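Local coordinates for protein fructosamine deglycase FrlB (Bacillus subtilis, PDB 3EUA) that catalyses the conversion of fructosamine 6-phosphates to glucose 6-phosphate and a free amino acid, at residues S36-K44 / T136-I144; S194-Y205 / I222-Y232. All blocks are in the same frame, centred on the assembly; numbering follows the deposited sequence.

Contact 1: residues S36-K44 / T136-I144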
loop_
_atom_site.group_PDB
_atom_site.type_symbol
_atom_site.label_atom_id
_atom_site.label_comp_id
_atom_site.label_asym_id
_atom_site.label_seq_id
_atom_site.Cartn_x
_atom_site.Cartn_y
_atom_site.Cartn_z
ATOM N N SER A 36 -11.368 3.978 7.497
ATOM C CA SER A 36 -12.147 2.723 7.360
ATOM C C SER A 36 -11.451 1.694 6.509
ATOM O O SER A 36 -11.773 0.529 6.640
ATOM C CB SER A 36 -13.549 2.971 6.835
ATOM O OG SER A 36 -14.295 3.578 7.858
ATOM N N SER A 37 -10.580 2.132 5.594
ATOM C CA SER A 37 -9.780 1.216 4.787
ATOM C C SER A 37 -8.663 0.713 5.676
ATOM O O SER A 37 -8.365 -0.483 5.677
ATOM C CB SER A 37 -9.193 1.905 3.574
ATOM O OG SER A 37 -8.385 1.032 2.797
ATOM N N ALA A 38 -8.063 1.618 6.467
ATOM C CA ALA A 38 -6.930 1.227 7.335
ATOM C C ALA A 38 -7.278 0.104 8.297
ATOM O O ALA A 38 -6.445 -0.755 8.567
ATOM C CB ALA A 38 -6.416 2.409 8.102
ATOM N N ILE A 39 -8.502 0.091 8.826
ATOM C CA ILE A 39 -8.882 -0.967 9.772
ATOM C C ILE A 39 -8.922 -2.347 9.128
ATOM O O ILE A 39 -9.002 -3.343 9.823
ATOM C CB ILE A 39 -10.241 -0.730 10.492
ATOM C CG1 ILE A 39 -11.455 -1.019 9.581
ATOM C CG2 ILE A 39 -10.283 0.671 11.153
ATOM C CD1 ILE A 39 -12.759 -1.168 10.408
HETATM N N MSE A 40 -8.887 -2.410 7.803
HETATM C CA MSE A 40 -8.924 -3.696 7.101
HETATM C C MSE A 40 -7.579 -4.348 6.814
HETATM O O MSE A 40 -7.530 -5.504 6.358
HETATM C CB MSE A 40 -9.684 -3.550 5.795
HETATM C CG MSE A 40 -11.197 -3.406 6.006
HETATM SE SE MSE A 40 -12.129 -2.881 4.422
HETATM C CE MSE A 40 -13.768 -2.484 5.319
ATOM N N TYR A 41 -6.486 -3.627 7.070
ATOM C CA TYR A 41 -5.172 -4.148 6.781
ATOM C C TYR A 41 -4.889 -5.431 7.564
ATOM O O TYR A 41 -4.341 -6.387 7.004
ATOM C CB TYR A 41 -4.075 -3.098 6.999
ATOM C CG TYR A 41 -3.993 -2.055 5.901
ATOM C CD1 TYR A 41 -5.093 -1.295 5.530
ATOM C CD2 TYR A 41 -2.798 -1.755 5.307
ATOM C CE1 TYR A 41 -4.995 -0.314 4.547
ATOM C CE2 TYR A 41 -2.692 -0.763 4.334
ATOM C CZ TYR A 41 -3.787 -0.054 3.962
ATOM O OH TYR A 41 -3.700 0.925 2.990
ATOM N N PRO A 42 -5.231 -5.474 8.858
ATOM C CA PRO A 42 -5.034 -6.708 9.630
ATOM C C PRO A 42 -5.826 -7.894 9.049
ATOM O O PRO A 42 -5.363 -9.015 9.038
ATOM C CB PRO A 42 -5.585 -6.346 10.998
ATOM C CG PRO A 42 -5.556 -4.905 11.047
ATOM C CD PRO A 42 -5.729 -4.385 9.700
ATOM N N SER A 43 -7.035 -7.625 8.551
ATOM C CA SER A 43 -7.846 -8.694 7.942
ATOM C C SER A 43 -7.203 -9.246 6.674
ATOM O O SER A 43 -7.397 -10.427 6.350
ATOM C CB SER A 43 -9.254 -8.198 7.681
ATOM O OG SER A 43 -9.928 -8.015 8.928
ATOM N N LYS A 44 -6.519 -8.381 5.901
ATOM C CA LYS A 44 -5.785 -8.832 4.707
ATOM C C LYS A 44 -4.638 -9.727 5.182
ATOM O O LYS A 44 -4.399 -10.816 4.611
ATOM C CB LYS A 44 -5.347 -7.627 3.841
ATOM C CG LYS A 44 -4.367 -7.882 2.689
ATOM C CD LYS A 44 -4.726 -9.001 1.754
ATOM C CE LYS A 44 -3.671 -9.164 0.640
ATOM N NZ LYS A 44 -3.823 -10.428 -0.142
ATOM N N THR A 136 -16.474 -3.225 18.611
ATOM C CA THR A 136 -15.985 -2.077 17.865
ATOM C C THR A 136 -15.839 -2.447 16.390
ATOM O O THR A 136 -15.989 -3.595 16.005
ATOM C CB THR A 136 -14.595 -1.588 18.376
ATOM O OG1 THR A 136 -13.647 -2.629 18.178
ATOM C CG2 THR A 136 -14.602 -1.121 19.887
ATOM N N ASN A 137 -15.539 -1.455 15.563
ATOM C CA ASN A 137 -15.343 -1.686 14.124
ATOM C C ASN A 137 -14.298 -2.807 13.888
ATOM O O ASN A 137 -14.533 -3.763 13.144
ATOM C CB ASN A 137 -15.038 -0.393 13.355
ATOM C CG ASN A 137 -13.816 0.381 13.884
ATOM O OD1 ASN A 137 -13.192 -0.002 14.869
ATOM N ND2 ASN A 137 -13.459 1.478 13.185
ATOM N N TYR A 138 -13.164 -2.739 14.568
ATOM C CA TYR A 138 -12.183 -3.822 14.432
ATOM C C TYR A 138 -12.735 -5.183 14.903
ATOM O O TYR A 138 -12.405 -6.255 14.310
ATOM C CB TYR A 138 -10.945 -3.513 15.229
ATOM C CG TYR A 138 -9.921 -2.575 14.594
ATOM C CD1 TYR A 138 -9.005 -3.063 13.676
ATOM C CD2 TYR A 138 -9.804 -1.253 15.003
ATOM C CE1 TYR A 138 -8.034 -2.261 13.116
ATOM C CE2 TYR A 138 -8.803 -0.412 14.447
ATOM C CZ TYR A 138 -7.935 -0.928 13.495
ATOM O OH TYR A 138 -6.958 -0.137 12.939
ATOM N N GLY A 139 -13.548 -5.159 15.968
ATOM C CA GLY A 139 -14.134 -6.392 16.526
ATOM C C GLY A 139 -15.070 -7.061 15.574
ATOM O O GLY A 139 -14.938 -8.248 15.295
ATOM N N VAL A 140 -16.017 -6.281 15.063
ATOM C CA VAL A 140 -17.040 -6.778 14.137
ATOM C C VAL A 140 -16.401 -7.267 12.854
ATOM O O VAL A 140 -16.815 -8.262 12.306
ATOM C CB VAL A 140 -18.122 -5.674 13.858
ATOM C CG1 VAL A 140 -18.982 -5.996 12.644
ATOM C CG2 VAL A 140 -19.006 -5.429 15.126
ATOM N N LEU A 141 -15.380 -6.559 12.390
ATOM C CA LEU A 141 -14.671 -6.950 11.169
ATOM C C LEU A 141 -14.053 -8.335 11.342
ATOM O O LEU A 141 -14.159 -9.191 10.453
ATOM C CB LEU A 141 -13.604 -5.917 10.808
ATOM C CG LEU A 141 -12.717 -6.212 9.585
ATOM C CD1 LEU A 141 -13.542 -6.739 8.432
ATOM C CD2 LEU A 141 -11.954 -4.930 9.190
ATOM N N TYR A 142 -13.401 -8.563 12.465
ATOM C CA TYR A 142 -12.848 -9.886 12.734
ATOM C C TYR A 142 -13.929 -10.980 12.920
ATOM O O TYR A 142 -13.715 -12.134 12.559
ATOM C CB TYR A 142 -11.863 -9.885 13.916
ATOM C CG TYR A 142 -10.427 -9.515 13.600
ATOM C CD1 TYR A 142 -9.928 -9.492 12.282
ATOM C CD2 TYR A 142 -9.492 -9.444 14.633
ATOM C CE1 TYR A 142 -8.577 -9.236 12.019
ATOM C CE2 TYR A 142 -8.116 -9.190 14.382
ATOM C CZ TYR A 142 -7.683 -9.074 13.080
ATOM O OH TYR A 142 -6.369 -8.846 12.826
ATOM N N GLN A 143 -15.074 -10.651 13.497
ATOM C CA GLN A 143 -16.157 -11.639 13.574
ATOM C C GLN A 143 -16.502 -12.124 12.153
ATOM O O GLN A 143 -16.638 -13.341 11.890
ATOM C CB GLN A 143 -17.397 -11.036 14.240
ATOM C CG GLN A 143 -17.250 -10.618 15.703
ATOM C CD GLN A 143 -18.496 -9.914 16.229
ATOM O OE1 GLN A 143 -19.606 -10.273 15.868
ATOM N NE2 GLN A 143 -18.313 -8.929 17.109
ATOM N N ILE A 144 -16.619 -11.167 11.231
ATOM C CA ILE A 144 -16.907 -11.463 9.829
ATOM C C ILE A 144 -15.778 -12.269 9.167
ATOM O O ILE A 144 -16.012 -13.296 8.502
ATOM C CB ILE A 144 -17.105 -10.163 9.004
ATOM C CG1 ILE A 144 -18.299 -9.349 9.557
ATOM C CG2 ILE A 144 -17.319 -10.506 7.530
ATOM C CD1 ILE A 144 -18.542 -7.928 8.930
HETATM O O HOH W 1 -14.834 2.758 10.789
#

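Contact 2: residues S194-Y205 / I222-Y232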
loop_
_atom_site.group_PDB
_atom_site.type_symbol
_atom_site.label_atom_id
_atom_site.label_comp_id
_atom_site.label_asym_id
_atom_site.label_seq_id
_atom_site.Cartn_x
_atom_site.Cartn_y
_atom_site.Cartn_z
ATOM N N SER A 194 6.516 19.759 13.333
ATOM C CA SER A 194 5.739 19.906 12.102
ATOM C C SER A 194 5.525 18.592 11.342
ATOM O O SER A 194 4.561 18.493 10.559
ATOM C CB SER A 194 6.446 20.910 11.187
ATOM O OG SER A 194 7.712 20.411 10.781
ATOM N N ILE A 195 6.434 17.626 11.539
ATOM C CA ILE A 195 6.355 16.334 10.882
ATOM C C ILE A 195 6.642 15.208 11.862
ATOM O O ILE A 195 7.548 15.292 12.675
ATOM C CB ILE A 195 7.329 16.225 9.654
ATOM C CG1 ILE A 195 7.118 14.891 8.935
ATOM C CG2 ILE A 195 8.775 16.385 10.105
ATOM C CD1 ILE A 195 7.754 14.771 7.554
ATOM N N ILE A 196 5.843 14.152 11.793
ATOM C CA ILE A 196 6.043 12.998 12.657
ATOM C C ILE A 196 5.775 11.766 11.821
ATOM O O ILE A 196 4.664 11.595 11.297
ATOM C CB ILE A 196 5.103 12.955 13.870
ATOM C CG1 ILE A 196 5.236 14.211 14.744
ATOM C CG2 ILE A 196 5.384 11.647 14.683
ATOM C CD1 ILE A 196 4.126 14.359 15.848
ATOM N N TYR A 197 6.797 10.937 11.655
ATOM C CA TYR A 197 6.663 9.687 10.903
ATOM C C TYR A 197 6.106 8.592 11.770
ATOM O O TYR A 197 6.204 8.643 12.994
ATOM C CB TYR A 197 8.036 9.239 10.387
ATOM C CG TYR A 197 8.571 10.044 9.242
ATOM C CD1 TYR A 197 8.275 9.672 7.941
ATOM C CD2 TYR A 197 9.359 11.170 9.435
ATOM C CE1 TYR A 197 8.750 10.402 6.845
ATOM C CE2 TYR A 197 9.848 11.906 8.344
ATOM C CZ TYR A 197 9.546 11.507 7.051
ATOM O OH TYR A 197 10.006 12.210 5.949
ATOM N N THR A 198 5.463 7.610 11.141
ATOM C CA THR A 198 5.031 6.424 11.827
ATOM C C THR A 198 5.698 5.276 11.067
ATOM O O THR A 198 6.165 5.446 9.905
ATOM C CB THR A 198 3.506 6.220 11.867
ATOM O OG1 THR A 198 2.999 6.040 10.532
ATOM C CG2 THR A 198 2.808 7.388 12.586
HETATM N N MSE A 199 5.795 4.133 11.720
HETATM C CA MSE A 199 6.409 2.956 11.112
HETATM C C MSE A 199 5.963 1.638 11.750
HETATM O O MSE A 199 5.856 1.532 12.939
HETATM C CB MSE A 199 7.927 3.099 11.164
HETATM C CG MSE A 199 8.670 1.923 10.662
HETATM SE SE MSE A 199 10.481 2.303 10.092
HETATM C CE MSE A 199 10.794 0.640 10.344
ATOM N N ALA A 200 5.688 0.648 10.919
ATOM C CA ALA A 200 5.257 -0.687 11.359
ATOM C C ALA A 200 5.258 -1.626 10.136
ATOM O O ALA A 200 5.564 -1.184 9.014
ATOM C CB ALA A 200 3.883 -0.648 12.009
ATOM N N SER A 201 4.978 -2.909 10.364
ATOM C CA SER A 201 4.913 -3.916 9.299
ATOM C C SER A 201 3.785 -4.911 9.556
ATOM O O SER A 201 3.024 -4.791 10.521
ATOM C CB SER A 201 6.252 -4.663 9.165
ATOM O OG SER A 201 6.537 -5.413 10.332
ATOM N N GLY A 202 3.608 -5.837 8.630
ATOM C CA GLY A 202 2.595 -6.877 8.791
ATOM C C GLY A 202 1.200 -6.389 9.105
ATOM O O GLY A 202 0.712 -5.463 8.483
ATOM N N ALA A 203 0.578 -6.985 10.117
ATOM C CA ALA A 203 -0.783 -6.673 10.527
ATOM C C ALA A 203 -0.924 -5.332 11.222
ATOM O O ALA A 203 -2.041 -4.901 11.459
ATOM C CB ALA A 203 -1.319 -7.772 11.417
ATOM N N ASN A 204 0.206 -4.689 11.554
ATOM C CA ASN A 204 0.216 -3.408 12.255
ATOM C C ASN A 204 0.350 -2.208 11.320
ATOM O O ASN A 204 0.213 -1.056 11.765
ATOM C CB ASN A 204 1.431 -3.399 13.220
ATOM C CG ASN A 204 1.585 -4.712 13.951
ATOM O OD1 ASN A 204 2.532 -5.469 13.717
ATOM N ND2 ASN A 204 0.598 -5.045 14.742
ATOM N N TYR A 205 0.641 -2.446 10.032
ATOM C CA TYR A 205 0.886 -1.350 9.096
ATOM C C TYR A 205 -0.308 -0.423 8.955
ATOM O O TYR A 205 -0.128 0.786 8.935
ATOM C CB TYR A 205 1.389 -1.840 7.720
ATOM C CG TYR A 205 1.641 -0.640 6.796
ATOM C CD1 TYR A 205 2.753 0.168 6.988
ATOM C CD2 TYR A 205 0.731 -0.271 5.811
ATOM C CE1 TYR A 205 2.984 1.271 6.220
ATOM C CE2 TYR A 205 0.967 0.854 5.003
ATOM C CZ TYR A 205 2.091 1.618 5.229
ATOM O OH TYR A 205 2.326 2.740 4.478
ATOM N N ILE A 222 -0.543 17.903 10.992
ATOM C CA ILE A 222 0.855 17.581 11.199
ATOM C C ILE A 222 1.247 16.686 10.039
ATOM O O ILE A 222 0.541 15.721 9.751
ATOM C CB ILE A 222 1.066 16.862 12.528
ATOM C CG1 ILE A 222 0.750 17.819 13.680
ATOM C CG2 ILE A 222 2.478 16.394 12.656
ATOM C CD1 ILE A 222 0.816 17.209 15.025
ATOM N N HIS A 223 2.357 17.002 9.375
ATOM C CA HIS A 223 2.810 16.181 8.255
ATOM C C HIS A 223 3.159 14.797 8.753
ATOM O O HIS A 223 3.739 14.653 9.837
ATOM C CB HIS A 223 4.033 16.796 7.591
ATOM C CG HIS A 223 3.796 18.171 7.050
ATOM N ND1 HIS A 223 2.964 18.415 5.979
ATOM C CD2 HIS A 223 4.323 19.368 7.400
ATOM C CE1 HIS A 223 2.945 19.710 5.726
ATOM N NE2 HIS A 223 3.778 20.311 6.562
ATOM N N SER A 224 2.841 13.761 7.979
ATOM C CA SER A 224 3.244 12.405 8.382
ATOM C C SER A 224 3.421 11.525 7.134
ATOM O O SER A 224 3.274 11.982 5.984
ATOM C CB SER A 224 2.268 11.800 9.403
ATOM O OG SER A 224 2.800 10.647 10.067
ATOM N N HIS A 225 3.791 10.283 7.388
ATOM C CA HIS A 225 4.050 9.260 6.364
ATOM C C HIS A 225 4.216 8.009 7.150
ATOM O O HIS A 225 4.985 8.006 8.106
ATOM C CB HIS A 225 5.396 9.521 5.699
ATOM C CG HIS A 225 5.719 8.621 4.543
ATOM N ND1 HIS A 225 6.781 8.881 3.700
ATOM C CD2 HIS A 225 5.074 7.550 4.015
ATOM C CE1 HIS A 225 6.821 7.951 2.753
ATOM N NE2 HIS A 225 5.794 7.131 2.922
ATOM N N ALA A 226 3.523 6.947 6.781
ATOM C CA ALA A 226 3.660 5.668 7.461
ATOM C C ALA A 226 4.640 4.834 6.655
ATOM O O ALA A 226 4.314 4.335 5.605
ATOM C CB ALA A 226 2.331 4.923 7.598
ATOM N N ILE A 227 5.823 4.651 7.198
ATOM C CA ILE A 227 6.855 3.865 6.530
ATOM C C ILE A 227 6.698 2.379 6.845
ATOM O O ILE A 227 6.583 2.009 7.974
ATOM C CB ILE A 227 8.298 4.283 6.984
ATOM C CG1 ILE A 227 8.484 5.804 6.903
ATOM C CG2 ILE A 227 9.377 3.532 6.158
ATOM C CD1 ILE A 227 8.180 6.348 5.581
ATOM N N HIS A 228 6.730 1.525 5.845
ATOM C CA HIS A 228 6.699 0.101 6.107
ATOM C C HIS A 228 8.104 -0.279 6.642
ATOM O O HIS A 228 9.151 0.112 6.084
ATOM C CB HIS A 228 6.289 -0.693 4.870
ATOM C CG HIS A 228 6.334 -2.173 5.077
ATOM N ND1 HIS A 228 7.502 -2.898 4.975
ATOM C CD2 HIS A 228 5.370 -3.059 5.415
ATOM C CE1 HIS A 228 7.249 -4.167 5.229
ATOM N NE2 HIS A 228 5.970 -4.286 5.536
ATOM N N ALA A 229 8.136 -0.991 7.759
ATOM C CA ALA A 229 9.411 -1.349 8.428
ATOM C C ALA A 229 10.432 -2.084 7.571
ATOM O O ALA A 229 11.637 -1.954 7.809
ATOM C CB ALA A 229 9.158 -2.115 9.688
ATOM N N GLY A 230 9.975 -2.867 6.609
ATOM C CA GLY A 230 10.905 -3.543 5.668
ATOM C C GLY A 230 11.465 -2.529 4.646
ATOM O O GLY A 230 12.688 -2.399 4.462
ATOM N N GLU A 231 10.550 -1.785 4.015
ATOM C CA GLU A 231 10.884 -0.758 3.015
ATOM C C GLU A 231 11.874 0.323 3.508
ATOM O O GLU A 231 12.652 0.865 2.709
ATOM C CB GLU A 231 9.579 -0.096 2.543
ATOM C CG GLU A 231 8.639 -0.983 1.658
ATOM C CD GLU A 231 9.238 -1.280 0.291
ATOM O OE1 GLU A 231 8.915 -0.516 -0.646
ATOM O OE2 GLU A 231 10.099 -2.191 0.170
ATOM N N TYR A 232 11.781 0.644 4.803
ATOM C CA TYR A 232 12.630 1.607 5.517
ATOM C C TYR A 232 14.091 1.543 5.131
ATOM O O TYR A 232 14.703 2.559 4.835
ATOM C CB TYR A 232 12.530 1.290 7.014
ATOM C CG TYR A 232 13.235 2.228 8.003
ATOM C CD1 TYR A 232 12.893 3.584 8.071
ATOM C CD2 TYR A 232 14.143 1.743 8.941
ATOM C CE1 TYR A 232 13.455 4.439 8.994
ATOM C CE2 TYR A 232 14.700 2.603 9.897
ATOM C CZ TYR A 232 14.345 3.949 9.910
ATOM O OH TYR A 232 14.894 4.821 10.840
#

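Contact 1: residues S36-K44 / T136-I144
I39 lies against the phenol ring of Y138: its CB stands over one face, 3.9 Å from the ring centroid and 19° off the normal, a CH-pi contact, while CG2 rests on the same ring 3.7 Å from CZ. Two branches at CB let the isoleucine work in two directions, for CG1, placed between the backbone N and the carbonyl carbon (chi1 76°), turns from the ring to L141 and carries CD1 to 3.8 Å from N137 CB. L141 meets the turn after I39: its CD2 methyl packs 3.6 Å from CG of M40, a selenomethionine in this crystal, and its CG lies 3.4 Å from S43 OG. The small S43 also brings OG to the edge of the Y142 ring, and P42, rigid and apolar, sets CG at the edge of the Y138 ring and CB 3.2 Å from Y142 OH. That hydroxyl is hydrogen-bonded to the carbonyl of Y293. With an alanine at the Y138 position, I39 is likely to lose the flat surface it lies on, and a gap would probably open beside P42 CG. No direct hydrogen bond crosses the contact; one water, 3.1 Å from S36 OG and accepting from N137 ND2 at 3.0 Å, bridges its polar margin. Behind the first shell, T136 caps helix 137-153 through a weak bond from G139 N to its OG1, and a type I turn from A38 to Y41 presents I39 between two helical stretches. Within the first SIS domain, this join brings the start of helix 137-153 against the 36-44 segment, with L141 also reaching I79 and M107 on strands 76-82 and 103-108, and Y138 and Y142 packing against helix 288-313.

Contact 2: residues S194-Y205 / I222-Y232
M199 and Y232 meet at about a right angle, with the selenium of M199, a selenomethionine here, over one face of the ring, 3.6 Å from its centroid and offset toward the rim: a Met-aromatic contact. An extended chain leaving anti to the backbone N (chi1 176°) gives M199 that reach. Y197 crosses H225 obliquely, its CE1 3.7 Å from H225 CB, while the I227 CD1 methyl sits over the centre of the H225 imidazole. The Y197 hydroxyl bonds H223 of the second subunit. Strands 197-200 and 226-228 run parallel, the first and last members of a beta-alpha-beta unit whose crossover is helix 205-220, as expected in the Rossmann-like SIS fold. I227 N donates to T198 O at 2.8 Å, and T198 N to H225 O at a nearly straight 176°. On the face shared by T198 and A226, the small alanine lets T198 OG1 come within 3.2 Å of A226 CB; that oxygen bonds S212. Y205 aims its ring edge at A226 O, which its hydroxyl meets as donor at 2.8 Å. At the C-terminal end of strand 226-228, the H228 ring lies beside S201, NE2 3.7 Å from S201 CB, and NE2 bonds E63 of the second subunit.

How the contacts relate
From the N terminus, the chain first passes 36-44, then runs through strands 55-60, 76-82, 103-108 and 121-124 of the five-stranded sheet before 136-144 returns to close contact 1, a long loop within the first SIS range. Helix 158-190 then leads on to the second range, where contact 2 closes a short loop that is almost entirely helix 205-220. The two loops follow in series, neither crossing nor enclosing the other. Contact 1 joins helical segments, whereas contact 2 pairs strand 226-228, outermost in this chain's four-stranded sheet, with its neighbour 197-200. Their centres are about 19 Å apart, yet they touch: P42 CG packs 3.5 Å from A203 O, and the Y41 ring meets that of Y205, linking the two SIS units.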